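NAD-dependent protein deacylase 2 (Archaeoglobus fulgidus, PDB 4TWJ) removes acetyl and longer acyl groups from protein lysines, consuming NAD+, and by deacetylating the chromatin protein Alba raises its DNA affinity. Local coordinates at residues Val20-Gly25 with Thr99-Met104; Leu115-Ser120 with Arg172-Ala177. All coordinates share one frame; numbering follows the deposited sequence.

Contact 1: residues Val20-Gly25 with Thr99-Met104. With ACT (acetate ion), chain E; ACT (acetate ion), chain F.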
loop_
_atom_site.group_PDB
_atom_site.type_symbol
_atom_site.label_atom_id
_atom_site.label_comp_id
_atom_site.label_asym_id
_atom_site.label_seq_id
_atom_site.Cartn_x
_atom_site.Cartn_y
_atom_site.Cartn_z
ATOM N N VAL A 20 9.440 4.277 -0.536
ATOM C CA VAL A 20 8.204 4.508 -1.280
ATOM C C VAL A 20 7.014 4.072 -0.430
ATOM O O VAL A 20 7.064 3.029 0.218
ATOM C CB VAL A 20 8.215 3.768 -2.631
ATOM C CG1 VAL A 20 6.883 3.931 -3.348
ATOM C CG2 VAL A 20 9.356 4.287 -3.491
ATOM N N PHE A 21 5.964 4.892 -0.439
ATOM C CA PHE A 21 4.763 4.698 0.375
ATOM C C PHE A 21 3.576 4.694 -0.585
ATOM O O PHE A 21 3.388 5.659 -1.332
ATOM C CB PHE A 21 4.665 5.845 1.385
ATOM C CG PHE A 21 3.426 5.836 2.240
ATOM C CD1 PHE A 21 3.472 5.365 3.545
ATOM C CD2 PHE A 21 2.227 6.362 1.763
ATOM C CE1 PHE A 21 2.343 5.392 4.351
ATOM C CE2 PHE A 21 1.097 6.391 2.565
ATOM C CZ PHE A 21 1.158 5.904 3.858
ATOM N N THR A 22 2.790 3.618 -0.589
ATOM C CA THR A 22 1.696 3.497 -1.557
ATOM C C THR A 22 0.342 3.214 -0.929
ATOM O O THR A 22 0.246 2.593 0.130
ATOM C CB THR A 22 1.989 2.408 -2.610
ATOM O OG1 THR A 22 1.993 1.114 -1.992
ATOM C CG2 THR A 22 3.337 2.661 -3.270
ATOM N N GLY A 23 -0.699 3.669 -1.621
ATOM C CA GLY A 23 -2.085 3.406 -1.249
ATOM C C GLY A 23 -2.893 2.942 -2.445
ATOM O O GLY A 23 -2.333 2.547 -3.475
ATOM N N ALA A 24 -4.216 3.015 -2.311
ATOM C CA ALA A 24 -5.140 2.401 -3.272
ATOM C C ALA A 24 -5.065 2.966 -4.691
ATOM O O ALA A 24 -5.466 2.287 -5.641
ATOM C CB ALA A 24 -6.569 2.489 -2.752
ATOM N N GLY A 25 -4.561 4.190 -4.837
ATOM C CA GLY A 25 -4.436 4.832 -6.147
ATOM C C GLY A 25 -3.600 4.057 -7.154
ATOM O O GLY A 25 -3.808 4.178 -8.365
ATOM N N THR A 99 3.327 -0.087 2.234
ATOM C CA THR A 99 2.049 -0.054 1.530
ATOM C C THR A 99 0.847 -0.219 2.452
ATOM O O THR A 99 0.895 -0.949 3.444
ATOM C CB THR A 99 1.978 -1.092 0.382
ATOM O OG1 THR A 99 0.800 -0.852 -0.395
ATOM C CG2 THR A 99 1.958 -2.519 0.911
ATOM N N GLN A 100 -0.225 0.475 2.090
ATOM C CA GLN A 100 -1.513 0.351 2.751
ATOM C C GLN A 100 -2.352 -0.735 2.083
ATOM O O GLN A 100 -3.427 -1.072 2.575
ATOM C CB GLN A 100 -2.266 1.680 2.672
ATOM C CG GLN A 100 -1.545 2.840 3.340
ATOM C CD GLN A 100 -2.307 4.144 3.237
ATOM O OE1 GLN A 100 -3.300 4.350 3.930
ATOM N NE2 GLN A 100 -1.845 5.037 2.374
ATOM N N ASN A 101 -1.861 -1.263 0.961
ATOM C CA ASN A 101 -2.630 -2.179 0.119
ATOM C C ASN A 101 -2.486 -3.634 0.540
ATOM O O ASN A 101 -1.463 -4.030 1.087
ATOM C CB ASN A 101 -2.199 -2.028 -1.342
ATOM C CG ASN A 101 -2.299 -0.599 -1.833
ATOM O OD1 ASN A 101 -3.138 0.171 -1.370
ATOM N ND2 ASN A 101 -1.431 -0.234 -2.771
ATOM N N ILE A 102 -3.519 -4.428 0.253
ATOM C CA ILE A 102 -3.599 -5.810 0.731
ATOM C C ILE A 102 -3.550 -6.831 -0.408
ATOM O O ILE A 102 -3.742 -8.027 -0.177
ATOM C CB ILE A 102 -4.885 -6.035 1.560
ATOM C CG1 ILE A 102 -6.146 -5.767 0.725
ATOM C CG2 ILE A 102 -4.867 -5.145 2.795
ATOM C CD1 ILE A 102 -7.410 -6.343 1.330
ATOM N N ASP A 103 -3.257 -6.348 -1.614
ATOM C CA ASP A 103 -3.355 -7.136 -2.848
ATOM C C ASP A 103 -2.048 -7.806 -3.276
ATOM O O ASP A 103 -2.033 -8.551 -4.256
ATOM C CB ASP A 103 -3.867 -6.246 -3.992
ATOM C CG ASP A 103 -3.048 -4.969 -4.163
ATOM O OD1 ASP A 103 -3.643 -3.928 -4.492
ATOM O OD2 ASP A 103 -1.820 -4.993 -3.955
ATOM N N MET A 104 -0.956 -7.516 -2.564
ATOM C CA MET A 104 0.360 -8.122 -2.819
ATOM C C MET A 104 0.932 -7.854 -4.219
ATOM O O MET A 104 1.810 -8.583 -4.678
ATOM C CB MET A 104 0.318 -9.633 -2.554
ATOM C CG MET A 104 -0.212 -10.001 -1.179
ATOM S SD MET A 104 -0.325 -11.784 -0.954
ATOM C CE MET A 104 1.398 -12.205 -0.750
HETATM C C ACT E . -6.023 -2.490 -1.583
HETATM O O ACT E . -5.353 -3.400 -2.109
HETATM O OXT ACT E . -6.152 -2.404 -0.343
HETATM C CH3 ACT E . -6.690 -1.473 -2.460
HETATM C C ACT F . -6.073 6.229 -0.747
HETATM O O ACT F . -6.043 7.281 -0.077
HETATM O OXT ACT F . -5.582 5.165 -0.316
HETATM C CH3 ACT F . -6.711 6.249 -2.104
#
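T22 and T99 face each other at the ends of two neighbouring parallel strands of the Rossmann-type sheet of sirtuins, where the chain leaves the sheet and turns to bind NAD+; G23, A24 and G25, like Q100 to D103, belong to that site. The backbone link is the bond from Q100 N to T22 O, 2.9 Å long and nearly straight at 167°, which keeps the strands paired to their last residue.

The two hydroxyls bond to each other as well: T22 OG1 and T99 OG1 lie 2.8 Å apart. The oxygen of T99 reaches its partner anti to its own nitrogen (chi1 -170°) and also accepts from N101 N, closing an ST turn, while H106 bonds to T22 OG1. Threonine suits both places: beta-branched for a strand, yet carrying a hydroxyl for the buried exit.

The amides do different work. N101 ND2 donates to G23 O at 3.0 Å, coming from above the carbonyl plane, with the acceptor almost in the plane of the asparagine amide. With an alanine in place of N101, G23 O would probably lose this donor and the turn after strand 18-22 would be freer to shift. Q100 instead sets its amide obliquely against the F21 ring, planes 42° apart, Q100 NE2 being 3.2 Å from F21 CE2; the same nitrogen is bonded to S192, another NAD+-site residue. Glycine suits position 23, since a beta carbon there would crowd Q100 NE2.

Two acetates, probably from the crystallisation liquor, lie against backbone amides of the NAD+ site. A24 N gives a hydrogen bond to OXT of one, and I102 N donates to atom O of the other at 3.2 Å.

Contact 2: residues Leu115-Ser120 with Arg172-Ala177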
loop_
_atom_site.group_PDB
_atom_site.type_symbol
_atom_site.label_atom_id
_atom_site.label_comp_id
_atom_site.label_asym_id
_atom_site.label_seq_id
_atom_site.Cartn_x
_atom_site.Cartn_y
_atom_site.Cartn_z
ATOM N N LEU A 115 6.644 -3.605 3.287
ATOM C CA LEU A 115 6.022 -3.539 4.604
ATOM C C LEU A 115 4.515 -3.340 4.451
ATOM O O LEU A 115 4.049 -2.261 4.069
ATOM C CB LEU A 115 6.644 -2.408 5.431
ATOM C CG LEU A 115 8.136 -2.582 5.731
ATOM C CD1 LEU A 115 8.720 -1.319 6.350
ATOM C CD2 LEU A 115 8.369 -3.781 6.641
ATOM N N GLU A 116 3.763 -4.403 4.732
ATOM C CA GLU A 116 2.310 -4.408 4.566
ATOM C C GLU A 116 1.631 -3.913 5.839
ATOM O O GLU A 116 1.335 -4.690 6.755
ATOM C CB GLU A 116 1.822 -5.810 4.185
ATOM C CG GLU A 116 2.285 -6.244 2.803
ATOM C CD GLU A 116 1.854 -7.652 2.446
ATOM O OE1 GLU A 116 1.310 -7.837 1.339
ATOM O OE2 GLU A 116 2.067 -8.567 3.268
ATOM N N LEU A 117 1.397 -2.606 5.889
ATOM C CA LEU A 117 0.813 -1.963 7.062
ATOM C C LEU A 117 -0.536 -2.542 7.445
ATOM O O LEU A 117 -0.868 -2.607 8.625
ATOM C CB LEU A 117 0.638 -0.466 6.816
ATOM C CG LEU A 117 1.914 0.355 6.632
ATOM C CD1 LEU A 117 1.531 1.797 6.333
ATOM C CD2 LEU A 117 2.822 0.270 7.846
ATOM N N HIS A 118 -1.313 -2.950 6.448
ATOM C CA HIS A 118 -2.666 -3.437 6.689
ATOM C C HIS A 118 -2.819 -4.920 6.389
ATOM O O HIS A 118 -3.939 -5.404 6.187
ATOM C CB HIS A 118 -3.652 -2.610 5.876
ATOM C CG HIS A 118 -3.635 -1.157 6.230
ATOM N ND1 HIS A 118 -3.839 -0.159 5.303
ATOM C CD2 HIS A 118 -3.426 -0.534 7.415
ATOM C CE1 HIS A 118 -3.768 1.017 5.903
ATOM N NE2 HIS A 118 -3.518 0.816 7.185
ATOM N N GLY A 119 -1.699 -5.639 6.397
ATOM C CA GLY A 119 -1.696 -7.073 6.126
ATOM C C GLY A 119 -2.025 -7.395 4.684
ATOM O O GLY A 119 -1.760 -6.600 3.780
ATOM N N SER A 120 -2.606 -8.571 4.463
ATOM C CA SER A 120 -2.958 -9.012 3.115
ATOM C C SER A 120 -3.961 -10.151 3.165
ATOM O O SER A 120 -4.225 -10.702 4.229
ATOM C CB SER A 120 -1.715 -9.484 2.358
ATOM O OG SER A 120 -1.313 -10.768 2.800
ATOM N N ARG A 172 5.229 -5.254 14.708
ATOM C CA ARG A 172 6.561 -5.383 14.117
ATOM C C ARG A 172 6.645 -4.595 12.816
ATOM O O ARG A 172 7.597 -3.848 12.601
ATOM C CB ARG A 172 6.907 -6.852 13.862
ATOM N N THR A 173 5.631 -4.753 11.970
ATOM C CA THR A 173 5.584 -4.085 10.669
ATOM C C THR A 173 5.523 -2.571 10.844
ATOM O O THR A 173 6.231 -1.837 10.156
ATOM C CB THR A 173 4.380 -4.572 9.839
ATOM O OG1 THR A 173 4.485 -5.989 9.647
ATOM C CG2 THR A 173 4.330 -3.888 8.482
ATOM N N LEU A 174 4.692 -2.108 11.773
ATOM C CA LEU A 174 4.570 -0.672 12.015
ATOM C C LEU A 174 5.888 -0.090 12.526
ATOM O O LEU A 174 6.310 0.964 12.062
ATOM C CB LEU A 174 3.436 -0.367 12.999
ATOM C CG LEU A 174 3.157 1.122 13.237
ATOM C CD1 LEU A 174 2.918 1.869 11.932
ATOM C CD2 LEU A 174 1.978 1.285 14.182
ATOM N N PHE A 175 6.536 -0.779 13.469
ATOM C CA PHE A 175 7.854 -0.351 13.968
ATOM C C PHE A 175 8.849 -0.205 12.824
ATOM O O PHE A 175 9.538 0.809 12.719
ATOM C CB PHE A 175 8.406 -1.345 15.005
ATOM C CG PHE A 175 9.825 -1.054 15.442
ATOM C CD1 PHE A 175 10.896 -1.768 14.914
ATOM C CD2 PHE A 175 10.086 -0.068 16.383
ATOM C CE1 PHE A 175 12.197 -1.502 15.314
ATOM C CE2 PHE A 175 11.386 0.204 16.790
ATOM C CZ PHE A 175 12.443 -0.514 16.254
ATOM N N GLU A 176 8.920 -1.212 11.960
ATOM C CA GLU A 176 9.865 -1.177 10.845
ATOM C C GLU A 176 9.568 0.002 9.924
ATOM O O GLU A 176 10.485 0.669 9.453
ATOM C CB GLU A 176 9.842 -2.487 10.048
ATOM C CG GLU A 176 10.438 -3.674 10.793
ATOM C CD GLU A 176 11.914 -3.504 11.108
ATOM O OE1 GLU A 176 12.332 -3.904 12.218
ATOM O OE2 GLU A 176 12.657 -2.975 10.257
ATOM N N ALA A 177 8.285 0.253 9.677
ATOM C CA ALA A 177 7.871 1.351 8.804
ATOM C C ALA A 177 8.238 2.704 9.412
ATOM O O ALA A 177 8.693 3.602 8.702
ATOM C CB ALA A 177 6.378 1.277 8.524
HETATM O O HOH W 1 2.248 -6.981 7.857
#
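L115 and L117 of one segment meet T173, L174, E176 and A177 on one side of helix 171-182, with no direct hydrogen bond between the segments. L115 lies over the helix backbone: its CD1 is 3.7 Å from A177 N, and its CD2 is 3.9 Å from E176 CB, the two side chains crossing at about a right angle. Only the aliphatic base of E176 is used, as its chain bends at chi2 (-63°) and carries the carboxylate away. L117 brings CD2 to within 3.8 Å of A177 CB and, more loosely, toward L174 CD1. Alanine suits this place because its single methyl lets both leucines come close to the helix.

T173 uses both branches. OG1 lies beside the backbone nitrogen (chi1 -59°), which leaves the methyl CG2 anti to it and 3.5 Å from E116 O. A water donating to E116 O at 2.7 Å is also hydrogen-bonded to T173 OG1, at 3.0 Å.

Further out, a type I turn from E116 to G119 shapes the strand end; G119 N bonds back to E116 O, giving that oxygen a second donor beside the water. Glycine fits its positive phi of 69°. L115 and L117 are tied by their backbones to strand 94-99, whose I98 touches L115, L117 and A177, and L202 of helix 201-208 also packs on L117 and A177. H118, predicted to be the proton acceptor, sits within the turn, with L117 CB above one face of its ring, offset toward the rim. H118 touches the bound peptide's modified side chain and L174 its backbone, so the contact borders the substrate site.

Helix 171-182 thus covers strand 114-116, the edge of the Rossmann-type sheet, by apolar packing, with one water bridging polar groups.

In the fold
Contacts 1 and 2 lie side by side, their centres 11 Å apart, and both reach the six-stranded parallel sheet. Strand 94-99 joins them: T99 N is 2.9 Å from L115 O, a probable hydrogen bond between neighbouring strands. A second probable bond, Q100 O to H118 ND1 at 2.9 Å, runs from the NAD+ site of contact 1 to the predicted proton acceptor of contact 2, and would help fix the rotation of the imidazole. I102 CG2 also packs 3.5 Å from H118 O. Both I102 and H118 touch the modified side chain of the bound peptide, so the two contacts together border the place where acyl-lysine and NAD+ would meet.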